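Local coordinates for protein MHP1 (Microbacterium liquefaciens, PDB 2JLN) that carries 5-aryl-substituted hydantoins such as benzyl- and indolylmethyl-hydantoin across the membrane in a sodium-dependent way, as a nucleobase-cation-symport-1 family transporter, at residues G371-V384 with G433-M445. Numbering follows the deposited sequence.
Sequences GPLAGIMISDYFLV and GLIAALLLHIPAM
The imidazole of His441 has Ile376 CG2 over one face, in a CH-pi contact 3.9 Å from the ring centroid, and Asp380 OD1 at its edge, close to the ring plane. There His441 NE2 donates to Asp380 OD1 over 3.3 Å in an almost straight bond. The carboxylate uses its anti lone pair and is turned 50° from the ring. Val384 CG2 comes up to the ring obliquely. With CG anti to the backbone N (chi1 -162°), the His441 ring reaches across as a knob into the hole formed by Ile376, Ser379, Asp380 and Val384. Asp380 OD2 forms a salt bridge with Arg385, so the carboxylate links the histidine to a positive charge that would probably favour the ionised carboxylate. A leucine in place of His441 would probably leave Asp380 OD1 without its imidazole donor and lose the flat surface under Ile376 CG2.

At the other end, Gly371, Gly375 and Gly433 let the backbones come close: the axes approach to 6.8 Å. Ala437 CB packs against Pro372 CB at 3.6 Å and also meets Ile376 CG1, while Leu438 CA makes a CA-H...O contact with Gly375 O at 3.4 Å. Beside the histidine, Ser379 OG gives a weak hydrogen bond to Leu438 O. Beyond this serine Leu383 CD1 meets Ile442 CD1 at 3.6 Å and also touches Leu438 CD2.

The contact joins helix 371-384 to helix 429-448, both membrane-spanning, which run in roughly the same direction at 35°, away from the sodium site. Helix 58-79 touches the pair through Ile378 and Leu434, and helix 409-423 meets Pro372, Leu440 and Ala444.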
ATOM      1  N   GLY A 371      12.617   3.787   3.386  1.00 57.53           N
ATOM      2  CA  GLY A 371      13.451   3.754   2.207  1.00 57.30           C
ATOM      3  C   GLY A 371      14.546   2.715   2.333  1.00 57.79           C
ATOM      4  O   GLY A 371      14.749   1.935   1.405  1.00 57.45           O
ATOM      5  N   PRO A 372      15.283   2.717   3.464  1.00 58.26           N
ATOM      6  CA  PRO A 372      16.251   1.640   3.664  1.00 60.21           C
ATOM      7  C   PRO A 372      15.591   0.261   3.788  1.00 57.12           C
ATOM      8  O   PRO A 372      16.176  -0.714   3.337  1.00 57.07           O
ATOM      9  CB  PRO A 372      16.970   2.048   4.966  1.00 56.74           C
ATOM     10  CG  PRO A 372      16.085   3.051   5.575  1.00 56.98           C
ATOM     11  CD  PRO A 372      15.527   3.798   4.428  1.00 58.28           C
ATOM     12  N   LEU A 373      14.398   0.169   4.356  1.00 57.32           N
ATOM     13  CA  LEU A 373      13.759  -1.139   4.454  1.00 57.32           C
ATOM     14  C   LEU A 373      13.523  -1.738   3.070  1.00 53.59           C
ATOM     15  O   LEU A 373      13.768  -2.921   2.865  1.00 52.02           O
ATOM     16  CB  LEU A 373      12.442  -1.079   5.227  1.00 58.15           C
ATOM     17  CG  LEU A 373      11.715  -2.421   5.278  1.00 56.79           C
ATOM     18  CD1 LEU A 373      12.377  -3.334   6.308  1.00 52.75           C
ATOM     19  CD2 LEU A 373      10.234  -2.231   5.577  1.00 53.82           C
ATOM     20  N   ALA A 374      13.058  -0.926   2.128  1.00 52.60           N
ATOM     21  CA  ALA A 374      12.819  -1.398   0.765  1.00 50.65           C
ATOM     22  C   ALA A 374      14.136  -1.657   0.052  1.00 52.11           C
ATOM     23  O   ALA A 374      14.218  -2.515  -0.837  1.00 49.17           O
ATOM     24  CB  ALA A 374      12.004  -0.397  -0.007  1.00 45.34           C
ATOM     25  N   GLY A 375      15.168  -0.918   0.465  1.00 52.65           N
ATOM     26  CA  GLY A 375      16.461  -0.946  -0.193  1.00 51.18           C
ATOM     27  C   GLY A 375      17.253  -2.169   0.189  1.00 50.20           C
ATOM     28  O   GLY A 375      17.930  -2.769  -0.619  1.00 51.55           O
ATOM     29  N   ILE A 376      17.151  -2.543   1.447  1.00 52.47           N
ATOM     30  CA  ILE A 376      17.864  -3.690   1.971  1.00 51.09           C
ATOM     31  C   ILE A 376      17.212  -5.005   1.536  1.00 51.22           C
ATOM     32  O   ILE A 376      17.881  -6.028   1.425  1.00 50.45           O
ATOM     33  CB  ILE A 376      17.935  -3.604   3.506  1.00 50.06           C
ATOM     34  CG1 ILE A 376      19.035  -2.635   3.908  1.00 50.30           C
ATOM     35  CG2 ILE A 376      18.183  -4.965   4.127  1.00 51.66           C
ATOM     36  CD1 ILE A 376      19.075  -2.375   5.374  1.00 56.09           C
ATOM     37  N   MET A 377      15.904  -4.979   1.299  1.00 52.65           N
ATOM     38  CA  MET A 377      15.196  -6.199   0.940  1.00 48.93           C
ATOM     39  C   MET A 377      15.383  -6.460  -0.542  1.00 52.02           C
ATOM     40  O   MET A 377      15.535  -7.614  -0.942  1.00 50.10           O
ATOM     41  CB  MET A 377      13.715  -6.144   1.298  1.00 42.74           C
ATOM     42  CG  MET A 377      13.443  -6.277   2.777  1.00 46.78           C
ATOM     43  SD  MET A 377      11.688  -6.426   3.228  1.00 50.36           S
ATOM     44  CE  MET A 377      11.476  -8.188   3.014  1.00 46.78           C
ATOM     45  N   ILE A 378      15.391  -5.406  -1.361  1.00 50.39           N
ATOM     46  CA  ILE A 378      15.600  -5.625  -2.789  1.00 50.04           C
ATOM     47  C   ILE A 378      17.015  -6.173  -2.990  1.00 51.92           C
ATOM     48  O   ILE A 378      17.240  -7.031  -3.856  1.00 51.53           O
ATOM     49  CB  ILE A 378      15.380  -4.356  -3.640  1.00 47.71           C
ATOM     50  CG1 ILE A 378      13.899  -4.046  -3.758  1.00 48.23           C
ATOM     51  CG2 ILE A 378      15.961  -4.524  -5.047  1.00 41.79           C
ATOM     52  CD1 ILE A 378      13.641  -2.615  -4.185  1.00 47.22           C
ATOM     53  N   SER A 379      17.952  -5.708  -2.162  1.00 49.13           N
ATOM     54  CA  SER A 379      19.362  -6.045  -2.341  1.00 50.68           C
ATOM     55  C   SER A 379      19.708  -7.447  -1.832  1.00 51.83           C
ATOM     56  O   SER A 379      20.390  -8.209  -2.517  1.00 51.22           O
ATOM     57  CB  SER A 379      20.256  -5.004  -1.669  1.00 51.80           C
ATOM     58  OG  SER A 379      21.605  -5.155  -2.067  1.00 53.75           O
ATOM     59  N   ASP A 380      19.246  -7.778  -0.630  1.00 49.26           N
ATOM     60  CA  ASP A 380      19.414  -9.115  -0.095  1.00 47.79           C
ATOM     61  C   ASP A 380      18.921 -10.157  -1.117  1.00 50.31           C
ATOM     62  O   ASP A 380      19.672 -11.040  -1.512  1.00 52.06           O
ATOM     63  CB  ASP A 380      18.670  -9.219   1.242  1.00 53.63           C
ATOM     64  CG  ASP A 380      19.052 -10.473   2.071  1.00 57.77           C
ATOM     65  OD1 ASP A 380      19.903 -10.348   2.987  1.00 57.07           O
ATOM     66  OD2 ASP A 380      18.469 -11.569   1.836  1.00 56.81           O
ATOM     67  N   TYR A 381      17.676 -10.048  -1.571  1.00 49.44           N
ATOM     68  CA  TYR A 381      17.130 -11.027  -2.515  1.00 44.31           C
ATOM     69  C   TYR A 381      17.722 -10.995  -3.942  1.00 46.83           C
ATOM     70  O   TYR A 381      18.100 -12.043  -4.438  1.00 50.48           O
ATOM     71  CB  TYR A 381      15.600 -10.977  -2.533  1.00 41.84           C
ATOM     72  CG  TYR A 381      14.918 -11.861  -3.548  1.00 39.22           C
ATOM     73  CD1 TYR A 381      14.673 -13.194  -3.277  1.00 45.28           C
ATOM     74  CD2 TYR A 381      14.489 -11.359  -4.759  1.00 43.01           C
ATOM     75  CE1 TYR A 381      14.048 -14.023  -4.194  1.00 47.83           C
ATOM     76  CE2 TYR A 381      13.855 -12.170  -5.690  1.00 49.28           C
ATOM     77  CZ  TYR A 381      13.638 -13.516  -5.406  1.00 50.90           C
ATOM     78  OH  TYR A 381      13.008 -14.348  -6.323  1.00 46.47           O
ATOM     79  N   PHE A 382      17.812  -9.842  -4.613  1.00 45.60           N
ATOM     80  CA  PHE A 382      18.356  -9.831  -5.993  1.00 45.37           C
ATOM     81  C   PHE A 382      19.883  -9.915  -6.118  1.00 50.09           C
ATOM     82  O   PHE A 382      20.398 -10.682  -6.931  1.00 51.59           O
ATOM     83  CB  PHE A 382      17.871  -8.635  -6.813  1.00 42.60           C
ATOM     84  CG  PHE A 382      16.473  -8.765  -7.296  1.00 45.26           C
ATOM     85  CD1 PHE A 382      15.463  -8.010  -6.747  1.00 46.27           C
ATOM     86  CD2 PHE A 382      16.156  -9.661  -8.288  1.00 49.16           C
ATOM     87  CE1 PHE A 382      14.161  -8.140  -7.190  1.00 46.17           C
ATOM     88  CE2 PHE A 382      14.850  -9.800  -8.722  1.00 50.55           C
ATOM     89  CZ  PHE A 382      13.852  -9.039  -8.169  1.00 47.37           C
ATOM     90  N   LEU A 383      20.609  -9.120  -5.339  1.00 51.76           N
ATOM     91  CA  LEU A 383      22.055  -8.994  -5.526  1.00 51.04           C
ATOM     92  C   LEU A 383      22.871  -9.974  -4.679  1.00 55.58           C
ATOM     93  O   LEU A 383      23.659 -10.741  -5.215  1.00 63.59           O
ATOM     94  CB  LEU A 383      22.506  -7.560  -5.259  1.00 48.71           C
ATOM     95  CG  LEU A 383      21.856  -6.495  -6.132  1.00 46.87           C
ATOM     96  CD1 LEU A 383      22.280  -5.059  -5.723  1.00 45.67           C
ATOM     97  CD2 LEU A 383      22.197  -6.787  -7.569  1.00 38.68           C
ATOM     98  N   VAL A 384      22.678  -9.939  -3.364  1.00 54.77           N
ATOM     99  CA  VAL A 384      23.382 -10.816  -2.427  1.00 52.22           C
ATOM    100  C   VAL A 384      23.086 -12.331  -2.621  1.00 56.17           C
ATOM    101  O   VAL A 384      23.996 -13.103  -2.888  1.00 60.62           O
ATOM    102  CB  VAL A 384      23.063 -10.404  -0.975  1.00 49.41           C
ATOM    103  CG1 VAL A 384      23.632 -11.394   0.014  1.00 51.98           C
ATOM    104  CG2 VAL A 384      23.576  -9.027  -0.706  1.00 52.18           C
ATOM    105  N   GLY A 433      17.480   7.147   1.068  1.00 62.67           N
ATOM    106  CA  GLY A 433      17.694   6.079   2.028  1.00 60.42           C
ATOM    107  C   GLY A 433      17.628   4.689   1.425  1.00 56.92           C
ATOM    108  O   GLY A 433      18.307   3.778   1.890  1.00 55.75           O
ATOM    109  N   LEU A 434      16.787   4.529   0.405  1.00 55.33           N
ATOM    110  CA  LEU A 434      16.670   3.274  -0.329  1.00 54.46           C
ATOM    111  C   LEU A 434      17.975   3.029  -1.094  1.00 56.13           C
ATOM    112  O   LEU A 434      18.625   1.999  -0.897  1.00 55.70           O
ATOM    113  CB  LEU A 434      15.447   3.313  -1.267  1.00 54.22           C
ATOM    114  CG  LEU A 434      14.957   2.170  -2.169  1.00 50.74           C
ATOM    115  CD1 LEU A 434      13.516   2.408  -2.597  1.00 50.74           C
ATOM    116  CD2 LEU A 434      15.830   2.018  -3.400  1.00 51.38           C
ATOM    117  N   ILE A 435      18.367   3.986  -1.937  1.00 53.59           N
ATOM    118  CA  ILE A 435      19.615   3.904  -2.694  1.00 53.55           C
ATOM    119  C   ILE A 435      20.856   3.698  -1.801  1.00 56.59           C
ATOM    120  O   ILE A 435      21.795   2.989  -2.169  1.00 55.25           O
ATOM    121  CB  ILE A 435      19.834   5.174  -3.536  1.00 52.86           C
ATOM    122  CG1 ILE A 435      18.815   5.259  -4.665  1.00 53.63           C
ATOM    123  CG2 ILE A 435      21.237   5.188  -4.094  1.00 50.78           C
ATOM    124  CD1 ILE A 435      19.109   4.355  -5.837  1.00 52.54           C
ATOM    125  N   ALA A 436      20.869   4.337  -0.636  1.00 57.22           N
ATOM    126  CA  ALA A 436      21.970   4.176   0.306  1.00 56.46           C
ATOM    127  C   ALA A 436      21.989   2.757   0.939  1.00 57.72           C
ATOM    128  O   ALA A 436      23.029   2.075   0.964  1.00 52.80           O
ATOM    129  CB  ALA A 436      21.883   5.241   1.373  1.00 55.96           C
ATOM    130  N   ALA A 437      20.835   2.332   1.451  1.00 55.64           N
ATOM    131  CA  ALA A 437      20.706   1.022   2.069  1.00 52.44           C
ATOM    132  C   ALA A 437      21.038  -0.056   1.064  1.00 52.85           C
ATOM    133  O   ALA A 437      21.804  -0.971   1.350  1.00 52.89           O
ATOM    134  CB  ALA A 437      19.323   0.823   2.602  1.00 52.16           C
ATOM    135  N   LEU A 438      20.463   0.050  -0.122  1.00 53.00           N
ATOM    136  CA  LEU A 438      20.774  -0.907  -1.180  1.00 52.84           C
ATOM    137  C   LEU A 438      22.293  -1.088  -1.327  1.00 53.61           C
ATOM    138  O   LEU A 438      22.800  -2.193  -1.150  1.00 54.27           O
ATOM    139  CB  LEU A 438      20.126  -0.474  -2.492  1.00 52.00           C
ATOM    140  CG  LEU A 438      19.934  -1.463  -3.625  1.00 50.77           C
ATOM    141  CD1 LEU A 438      19.074  -0.839  -4.736  1.00 47.89           C
ATOM    142  CD2 LEU A 438      21.291  -1.801  -4.131  1.00 54.87           C
ATOM    143  N   LEU A 439      23.025  -0.006  -1.590  1.00 53.72           N
ATOM    144  CA  LEU A 439      24.476  -0.110  -1.798  1.00 52.95           C
ATOM    145  C   LEU A 439      25.332  -0.578  -0.582  1.00 56.69           C
ATOM    146  O   LEU A 439      26.235  -1.389  -0.755  1.00 58.32           O
ATOM    147  CB  LEU A 439      25.043   1.167  -2.441  1.00 50.01           C
ATOM    148  CG  LEU A 439      24.535   1.437  -3.870  1.00 49.00           C
ATOM    149  CD1 LEU A 439      24.694   2.897  -4.282  1.00 44.27           C
ATOM    150  CD2 LEU A 439      25.163   0.518  -4.897  1.00 41.10           C
ATOM    151  N   LEU A 440      25.062  -0.110   0.635  1.00 54.82           N
ATOM    152  CA  LEU A 440      25.861  -0.564   1.775  1.00 52.40           C
ATOM    153  C   LEU A 440      25.625  -2.033   2.170  1.00 58.92           C
ATOM    154  O   LEU A 440      26.510  -2.675   2.747  1.00 60.43           O
ATOM    155  CB  LEU A 440      25.628   0.318   2.993  1.00 54.59           C
ATOM    156  CG  LEU A 440      25.617   1.824   2.759  1.00 65.97           C
ATOM    157  CD1 LEU A 440      25.450   2.565   4.109  1.00 64.76           C
ATOM    158  CD2 LEU A 440      26.881   2.313   1.988  1.00 65.38           C
ATOM    159  N   HIS A 441      24.438  -2.571   1.893  1.00 59.07           N
ATOM    160  CA  HIS A 441      24.126  -3.951   2.300  1.00 56.51           C
ATOM    161  C   HIS A 441      25.107  -4.931   1.655  1.00 57.39           C
ATOM    162  O   HIS A 441      25.477  -5.934   2.255  1.00 56.50           O
ATOM    163  CB  HIS A 441      22.675  -4.326   1.940  1.00 52.96           C
ATOM    164  CG  HIS A 441      22.157  -5.510   2.686  1.00 51.66           C
ATOM    165  ND1 HIS A 441      21.933  -5.493   4.046  1.00 52.86           N
ATOM    166  CD2 HIS A 441      21.828  -6.758   2.268  1.00 55.99           C
ATOM    167  CE1 HIS A 441      21.498  -6.678   4.436  1.00 53.43           C
ATOM    168  NE2 HIS A 441      21.429  -7.468   3.376  1.00 52.87           N
ATOM    169  N   ILE A 442      25.540  -4.624   0.436  1.00 57.17           N
ATOM    170  CA  ILE A 442      26.421  -5.524  -0.302  1.00 59.50           C
ATOM    171  C   ILE A 442      27.750  -5.864   0.410  1.00 59.08           C
ATOM    172  O   ILE A 442      27.996  -7.029   0.718  1.00 62.09           O
ATOM    173  CB  ILE A 442      26.627  -5.041  -1.742  1.00 59.27           C
ATOM    174  CG1 ILE A 442      25.322  -5.191  -2.514  1.00 55.89           C
ATOM    175  CG2 ILE A 442      27.666  -5.869  -2.425  1.00 57.28           C
ATOM    176  CD1 ILE A 442      25.369  -4.574  -3.870  1.00 55.59           C
ATOM    177  N   PRO A 443      28.600  -4.863   0.685  1.00 56.06           N
ATOM    178  CA  PRO A 443      29.803  -5.104   1.498  1.00 54.15           C
ATOM    179  C   PRO A 443      29.466  -5.570   2.907  1.00 58.72           C
ATOM    180  O   PRO A 443      30.112  -6.481   3.405  1.00 61.82           O
ATOM    181  CB  PRO A 443      30.454  -3.729   1.588  1.00 56.00           C
ATOM    182  CG  PRO A 443      29.910  -2.960   0.444  1.00 60.96           C
ATOM    183  CD  PRO A 443      28.514  -3.470   0.230  1.00 60.60           C
ATOM    184  N   ALA A 444      28.483  -4.958   3.559  1.00 55.52           N
ATOM    185  CA  ALA A 444      28.101  -5.425   4.884  1.00 54.83           C
ATOM    186  C   ALA A 444      27.778  -6.921   4.875  1.00 60.06           C
ATOM    187  O   ALA A 444      28.109  -7.632   5.824  1.00 61.98           O
ATOM    188  CB  ALA A 444      26.928  -4.637   5.420  1.00 53.34           C
ATOM    189  N   MET A 445      27.130  -7.406   3.818  1.00 59.24           N
ATOM    190  CA  MET A 445      26.696  -8.806   3.793  1.00 61.41           C
ATOM    191  C   MET A 445      27.811  -9.771   3.419  1.00 63.64           C
ATOM    192  O   MET A 445      27.807 -10.918   3.871  1.00 62.94           O
ATOM    193  CB  MET A 445      25.476  -9.031   2.889  1.00 59.02           C
ATOM    194  CG  MET A 445      24.127  -9.008   3.618  1.00 56.58           C
ATOM    195  SD  MET A 445      23.949 -10.222   4.950  1.00 65.36           S
ATOM    196  CE  MET A 445      24.089  -9.099   6.324  1.00 56.57           C
TER